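Local coordinates for prophage MuSo2, 43 kDa tail protein (Shewanella oneidensis, PDB 3CDD), which probably serves as a baseplate assembly protein in the tail of a Mu-like prophage and assembles as a trimer, at residues K51-C63 with G75-I89. Residues are numbered along the deposited sequence; the frame is centred on the assembly and turned at random.
Sequences KAFIEPIKQGQAC and GYVDDWVPSYDESTI
Gln-61 O accepts a hydrogen bond from Val-77 N at 2.9 Å in a nearly straight line (166° at the hydrogen), and the same oxygen receives a CA-H...O contact from Tyr-76 CA. One step back, Gly-60 N gives its hydrogen to Val-77 O at 2.8 Å; Gly-60 sits in the type II turn from Lys-58 to Gln-61, which leads the chain into strand 62-67. That strand then runs antiparallel to 70-84 as a beta hairpin of the GpP-like N-terminal domain, Cys-63 and Gly-75 forming a hydrogen-bonded pair. Val-77 points its branches at the 57-59 loop: CG1 rests on Gln-59 CA at 3.7 Å, while CG2 meets Ile-57 CG2. Farther along, Trp-80 CG lies opposite the backbone N (chi1 163°), which lays one indole face against Pro-56 and Ile-57. Pro-56 CB lies 3.3 Å above that face, near the rim, with Ile-57 N over it too; Pro-82 CD takes the opposite one. The Gln-59 amide lies almost parallel to the indole plane, 9° apart, its OE1 3.7 Å from Trp-80 CB. At the far end of the contact, past Pro-56, Phe-53 CE1 meets Ile-89 CG2 at 3.5 Å. Asp-79 is salt-bridged to Arg-204 and Arg-208 of the second subunit, whose strand extends this sheet.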
loop_
_atom_site.group_PDB
_atom_site.type_symbol
_atom_site.label_atom_id
_atom_site.label_comp_id
_atom_site.label_asym_id
_atom_site.label_seq_id
_atom_site.Cartn_x
_atom_site.Cartn_y
_atom_site.Cartn_z
ATOM N N LYS A 51 -18.512 34.026 -1.328
ATOM C CA LYS A 51 -19.712 33.563 -0.610
ATOM C C LYS A 51 -19.426 32.534 0.484
ATOM O O LYS A 51 -20.250 31.639 0.737
ATOM C CB LYS A 51 -20.774 33.036 -1.607
ATOM C CG LYS A 51 -21.424 34.151 -2.447
ATOM C CD LYS A 51 -22.648 33.721 -3.221
ATOM C CE LYS A 51 -23.464 34.962 -3.604
ATOM N NZ LYS A 51 -24.440 34.741 -4.733
ATOM N N ALA A 52 -18.259 32.669 1.128
ATOM C CA ALA A 52 -17.911 31.900 2.329
ATOM C C ALA A 52 -19.026 32.016 3.374
ATOM O O ALA A 52 -19.556 33.101 3.595
ATOM C CB ALA A 52 -16.576 32.383 2.908
ATOM N N PHE A 53 -19.368 30.893 4.005
ATOM C CA PHE A 53 -20.593 30.792 4.810
ATOM C C PHE A 53 -20.351 30.510 6.297
ATOM O O PHE A 53 -20.810 31.273 7.143
ATOM C CB PHE A 53 -21.602 29.786 4.195
ATOM C CG PHE A 53 -21.018 28.425 3.890
ATOM C CD1 PHE A 53 -20.578 28.119 2.607
ATOM C CD2 PHE A 53 -20.929 27.443 4.882
ATOM C CE1 PHE A 53 -20.048 26.861 2.318
ATOM C CE2 PHE A 53 -20.395 26.182 4.613
ATOM C CZ PHE A 53 -19.953 25.883 3.329
ATOM N N ILE A 54 -19.637 29.431 6.617
ATOM C CA ILE A 54 -19.292 29.151 8.021
ATOM C C ILE A 54 -17.842 29.445 8.351
ATOM O O ILE A 54 -16.952 29.338 7.502
ATOM C CB ILE A 54 -19.611 27.696 8.483
ATOM C CG1 ILE A 54 -18.720 26.671 7.776
ATOM C CG2 ILE A 54 -21.098 27.368 8.320
ATOM C CD1 ILE A 54 -18.111 25.671 8.723
ATOM N N GLU A 55 -17.624 29.821 9.607
ATOM C CA GLU A 55 -16.292 29.967 10.163
ATOM C C GLU A 55 -15.718 28.557 10.323
ATOM O O GLU A 55 -16.456 27.638 10.674
ATOM C CB GLU A 55 -16.385 30.698 11.509
ATOM C CG GLU A 55 -15.102 30.756 12.300
ATOM C CD GLU A 55 -14.999 32.013 13.122
ATOM O OE1 GLU A 55 -14.845 33.101 12.511
ATOM O OE2 GLU A 55 -15.069 31.914 14.371
ATOM N N PRO A 56 -14.424 28.370 10.009
ATOM C CA PRO A 56 -13.829 27.041 10.152
ATOM C C PRO A 56 -14.154 26.306 11.467
ATOM O O PRO A 56 -14.368 26.931 12.497
ATOM C CB PRO A 56 -12.329 27.320 10.052
ATOM C CG PRO A 56 -12.230 28.514 9.151
ATOM C CD PRO A 56 -13.460 29.348 9.459
ATOM N N ILE A 57 -14.239 24.983 11.396
ATOM C CA ILE A 57 -14.217 24.157 12.585
ATOM C C ILE A 57 -12.733 23.886 12.814
ATOM O O ILE A 57 -12.053 23.321 11.964
ATOM C CB ILE A 57 -15.022 22.834 12.408
ATOM C CG1 ILE A 57 -16.441 23.136 11.906
ATOM C CG2 ILE A 57 -15.079 22.047 13.718
ATOM C CD1 ILE A 57 -17.281 21.899 11.596
ATOM N N LYS A 58 -12.212 24.347 13.941
ATOM C CA LYS A 58 -10.807 24.166 14.233
ATOM C C LYS A 58 -10.508 22.695 14.504
ATOM O O LYS A 58 -11.193 22.049 15.316
ATOM C CB LYS A 58 -10.389 25.035 15.430
ATOM C CG LYS A 58 -10.623 26.536 15.218
ATOM C CD LYS A 58 -10.307 27.349 16.477
ATOM C CE LYS A 58 -11.325 28.472 16.708
ATOM N NZ LYS A 58 -11.088 29.644 15.817
ATOM N N GLN A 59 -9.501 22.172 13.805
ATOM C CA GLN A 59 -8.887 20.880 14.171
ATOM C C GLN A 59 -8.521 20.868 15.663
ATOM O O GLN A 59 -8.104 21.884 16.200
ATOM C CB GLN A 59 -7.653 20.591 13.299
ATOM C CG GLN A 59 -6.448 21.539 13.484
ATOM C CD GLN A 59 -6.511 22.806 12.649
ATOM O OE1 GLN A 59 -7.552 23.152 12.072
ATOM N NE2 GLN A 59 -5.386 23.518 12.584
ATOM N N GLY A 60 -8.706 19.735 16.336
ATOM C CA GLY A 60 -8.452 19.666 17.772
ATOM C C GLY A 60 -9.665 19.850 18.667
ATOM O O GLY A 60 -9.665 19.405 19.807
ATOM N N GLN A 61 -10.712 20.474 18.135
ATOM C CA GLN A 61 -11.923 20.818 18.896
ATOM C C GLN A 61 -12.666 19.597 19.447
ATOM O O GLN A 61 -12.839 18.630 18.730
ATOM C CB GLN A 61 -12.876 21.562 17.960
ATOM C CG GLN A 61 -13.764 22.568 18.634
ATOM C CD GLN A 61 -12.983 23.737 19.184
ATOM O OE1 GLN A 61 -12.988 24.003 20.390
ATOM N NE2 GLN A 61 -12.282 24.436 18.298
ATOM N N ALA A 62 -13.123 19.657 20.698
ATOM C CA ALA A 62 -14.077 18.667 21.223
ATOM C C ALA A 62 -15.381 18.724 20.437
ATOM O O ALA A 62 -15.843 19.800 20.051
ATOM C CB ALA A 62 -14.345 18.873 22.703
ATOM N N CYS A 63 -15.987 17.555 20.267
ATOM C CA CYS A 63 -16.937 17.306 19.212
ATOM C C CYS A 63 -17.974 16.254 19.651
ATOM O O CYS A 63 -17.612 15.249 20.274
ATOM C CB CYS A 63 -16.134 16.736 18.037
ATOM S SG CYS A 63 -17.004 16.790 16.562
ATOM N N GLY A 75 -16.014 12.815 20.737
ATOM C CA GLY A 75 -14.559 12.852 20.570
ATOM C C GLY A 75 -14.007 14.211 20.209
ATOM O O GLY A 75 -14.432 15.227 20.757
ATOM N N TYR A 76 -13.047 14.207 19.288
ATOM C CA TYR A 76 -12.335 15.403 18.872
ATOM C C TYR A 76 -12.160 15.426 17.367
ATOM O O TYR A 76 -12.050 14.390 16.732
ATOM C CB TYR A 76 -10.941 15.442 19.504
ATOM C CG TYR A 76 -10.953 15.326 20.994
ATOM C CD1 TYR A 76 -11.141 16.451 21.796
ATOM C CD2 TYR A 76 -10.775 14.090 21.609
ATOM C CE1 TYR A 76 -11.163 16.346 23.187
ATOM C CE2 TYR A 76 -10.778 13.976 22.997
ATOM C CZ TYR A 76 -10.976 15.105 23.774
ATOM O OH TYR A 76 -10.991 14.986 25.145
ATOM N N VAL A 77 -12.114 16.630 16.809
ATOM C CA VAL A 77 -11.797 16.814 15.412
ATOM C C VAL A 77 -10.330 16.530 15.225
ATOM O O VAL A 77 -9.482 17.134 15.893
ATOM C CB VAL A 77 -12.107 18.263 14.952
ATOM C CG1 VAL A 77 -11.630 18.484 13.524
ATOM C CG2 VAL A 77 -13.600 18.528 15.062
ATOM N N ASP A 78 -10.031 15.581 14.341
ATOM C CA ASP A 78 -8.650 15.320 13.951
ATOM C C ASP A 78 -8.249 16.290 12.868
ATOM O O ASP A 78 -7.219 16.958 12.988
ATOM C CB ASP A 78 -8.501 13.902 13.404
ATOM C CG ASP A 78 -8.365 12.871 14.487
ATOM O OD1 ASP A 78 -7.682 13.150 15.499
ATOM O OD2 ASP A 78 -8.915 11.762 14.302
ATOM N N ASP A 79 -9.083 16.359 11.821
ATOM C CA ASP A 79 -8.788 17.077 10.587
ATOM C C ASP A 79 -9.897 18.060 10.199
ATOM O O ASP A 79 -11.084 17.724 10.210
ATOM C CB ASP A 79 -8.556 16.095 9.410
ATOM C CG ASP A 79 -7.304 15.215 9.593
ATOM O OD1 ASP A 79 -7.001 14.817 10.730
ATOM O OD2 ASP A 79 -6.592 14.929 8.589
ATOM N N TRP A 80 -9.479 19.271 9.861
ATOM C CA TRP A 80 -10.296 20.265 9.205
ATOM C C TRP A 80 -9.873 20.273 7.727
ATOM O O TRP A 80 -8.694 20.404 7.414
ATOM C CB TRP A 80 -10.045 21.624 9.881
ATOM C CG TRP A 80 -10.492 22.824 9.107
ATOM C CD1 TRP A 80 -9.696 23.814 8.624
ATOM C CD2 TRP A 80 -11.836 23.148 8.700
ATOM N NE1 TRP A 80 -10.460 24.747 7.953
ATOM C CE2 TRP A 80 -11.775 24.360 7.987
ATOM C CE3 TRP A 80 -13.085 22.524 8.870
ATOM C CZ2 TRP A 80 -12.922 24.986 7.452
ATOM C CZ3 TRP A 80 -14.233 23.156 8.343
ATOM C CH2 TRP A 80 -14.134 24.364 7.645
ATOM N N VAL A 81 -10.827 20.100 6.825
ATOM C CA VAL A 81 -10.505 19.797 5.416
ATOM C C VAL A 81 -11.323 20.705 4.480
ATOM O O VAL A 81 -12.312 20.292 3.917
ATOM C CB VAL A 81 -10.674 18.273 5.106
ATOM C CG1 VAL A 81 -10.130 17.876 3.694
ATOM C CG2 VAL A 81 -10.023 17.428 6.216
ATOM N N PRO A 82 -10.885 21.961 4.313
ATOM C CA PRO A 82 -11.587 22.866 3.392
ATOM C C PRO A 82 -11.080 22.731 1.955
ATOM O O PRO A 82 -9.904 22.404 1.742
ATOM C CB PRO A 82 -11.224 24.245 3.925
ATOM C CG PRO A 82 -9.806 24.063 4.506
ATOM C CD PRO A 82 -9.723 22.607 4.968
ATOM N N SER A 83 -11.968 22.987 0.999
ATOM C CA SER A 83 -11.602 23.102 -0.410
ATOM C C SER A 83 -12.650 23.945 -1.100
ATOM O O SER A 83 -13.756 24.096 -0.590
ATOM C CB SER A 83 -11.528 21.728 -1.080
ATOM O OG SER A 83 -12.815 21.120 -1.115
ATOM N N TYR A 84 -12.314 24.494 -2.266
ATOM C CA TYR A 84 -13.290 25.223 -3.054
ATOM C C TYR A 84 -12.772 25.358 -4.476
ATOM O O TYR A 84 -11.609 25.065 -4.744
ATOM C CB TYR A 84 -13.549 26.623 -2.460
ATOM C CG TYR A 84 -12.287 27.456 -2.356
ATOM C CD1 TYR A 84 -11.821 28.199 -3.448
ATOM C CD2 TYR A 84 -11.546 27.485 -1.164
ATOM C CE1 TYR A 84 -10.650 28.942 -3.363
ATOM C CE2 TYR A 84 -10.375 28.243 -1.067
ATOM C CZ TYR A 84 -9.942 28.962 -2.164
ATOM O OH TYR A 84 -8.806 29.720 -2.075
ATOM N N ASP A 85 -13.654 25.760 -5.387
ATOM C CA ASP A 85 -13.250 26.300 -6.697
ATOM C C ASP A 85 -14.183 27.454 -7.057
ATOM O O ASP A 85 -14.707 28.118 -6.153
ATOM C CB ASP A 85 -13.194 25.222 -7.782
ATOM C CG ASP A 85 -14.501 24.451 -7.936
ATOM O OD1 ASP A 85 -15.588 25.052 -7.857
ATOM O OD2 ASP A 85 -14.439 23.230 -8.152
ATOM N N GLU A 86 -14.418 27.717 -8.343
ATOM C CA GLU A 86 -15.206 28.908 -8.673
ATOM C C GLU A 86 -16.707 28.734 -8.444
ATOM O O GLU A 86 -17.415 29.715 -8.278
ATOM C CB GLU A 86 -14.902 29.411 -10.073
ATOM C CG GLU A 86 -13.586 30.131 -10.131
ATOM C CD GLU A 86 -13.022 30.177 -11.523
ATOM O OE1 GLU A 86 -13.036 29.130 -12.217
ATOM O OE2 GLU A 86 -12.554 31.262 -11.916
ATOM N N SER A 87 -17.165 27.487 -8.356
ATOM C CA SER A 87 -18.583 27.214 -8.185
ATOM C C SER A 87 -18.874 26.187 -7.069
ATOM O O SER A 87 -19.956 25.609 -7.033
ATOM C CB SER A 87 -19.154 26.726 -9.518
ATOM O OG SER A 87 -18.475 25.563 -9.938
ATOM N N THR A 88 -17.913 25.999 -6.157
ATOM C CA THR A 88 -17.954 24.939 -5.144
ATOM C C THR A 88 -17.300 25.424 -3.869
ATOM O O THR A 88 -16.258 26.068 -3.912
ATOM C CB THR A 88 -17.209 23.644 -5.601
ATOM O OG1 THR A 88 -17.509 23.370 -6.972
ATOM C CG2 THR A 88 -17.626 22.429 -4.780
ATOM N N ILE A 89 -17.940 25.146 -2.742
ATOM C CA ILE A 89 -17.270 25.195 -1.437
ATOM C C ILE A 89 -17.593 23.891 -0.714
ATOM O O ILE A 89 -18.769 23.539 -0.526
ATOM C CB ILE A 89 -17.673 26.408 -0.557
ATOM C CG1 ILE A 89 -17.351 27.724 -1.262
ATOM C CG2 ILE A 89 -16.931 26.363 0.803
ATOM C CD1 ILE A 89 -17.933 28.989 -0.572
#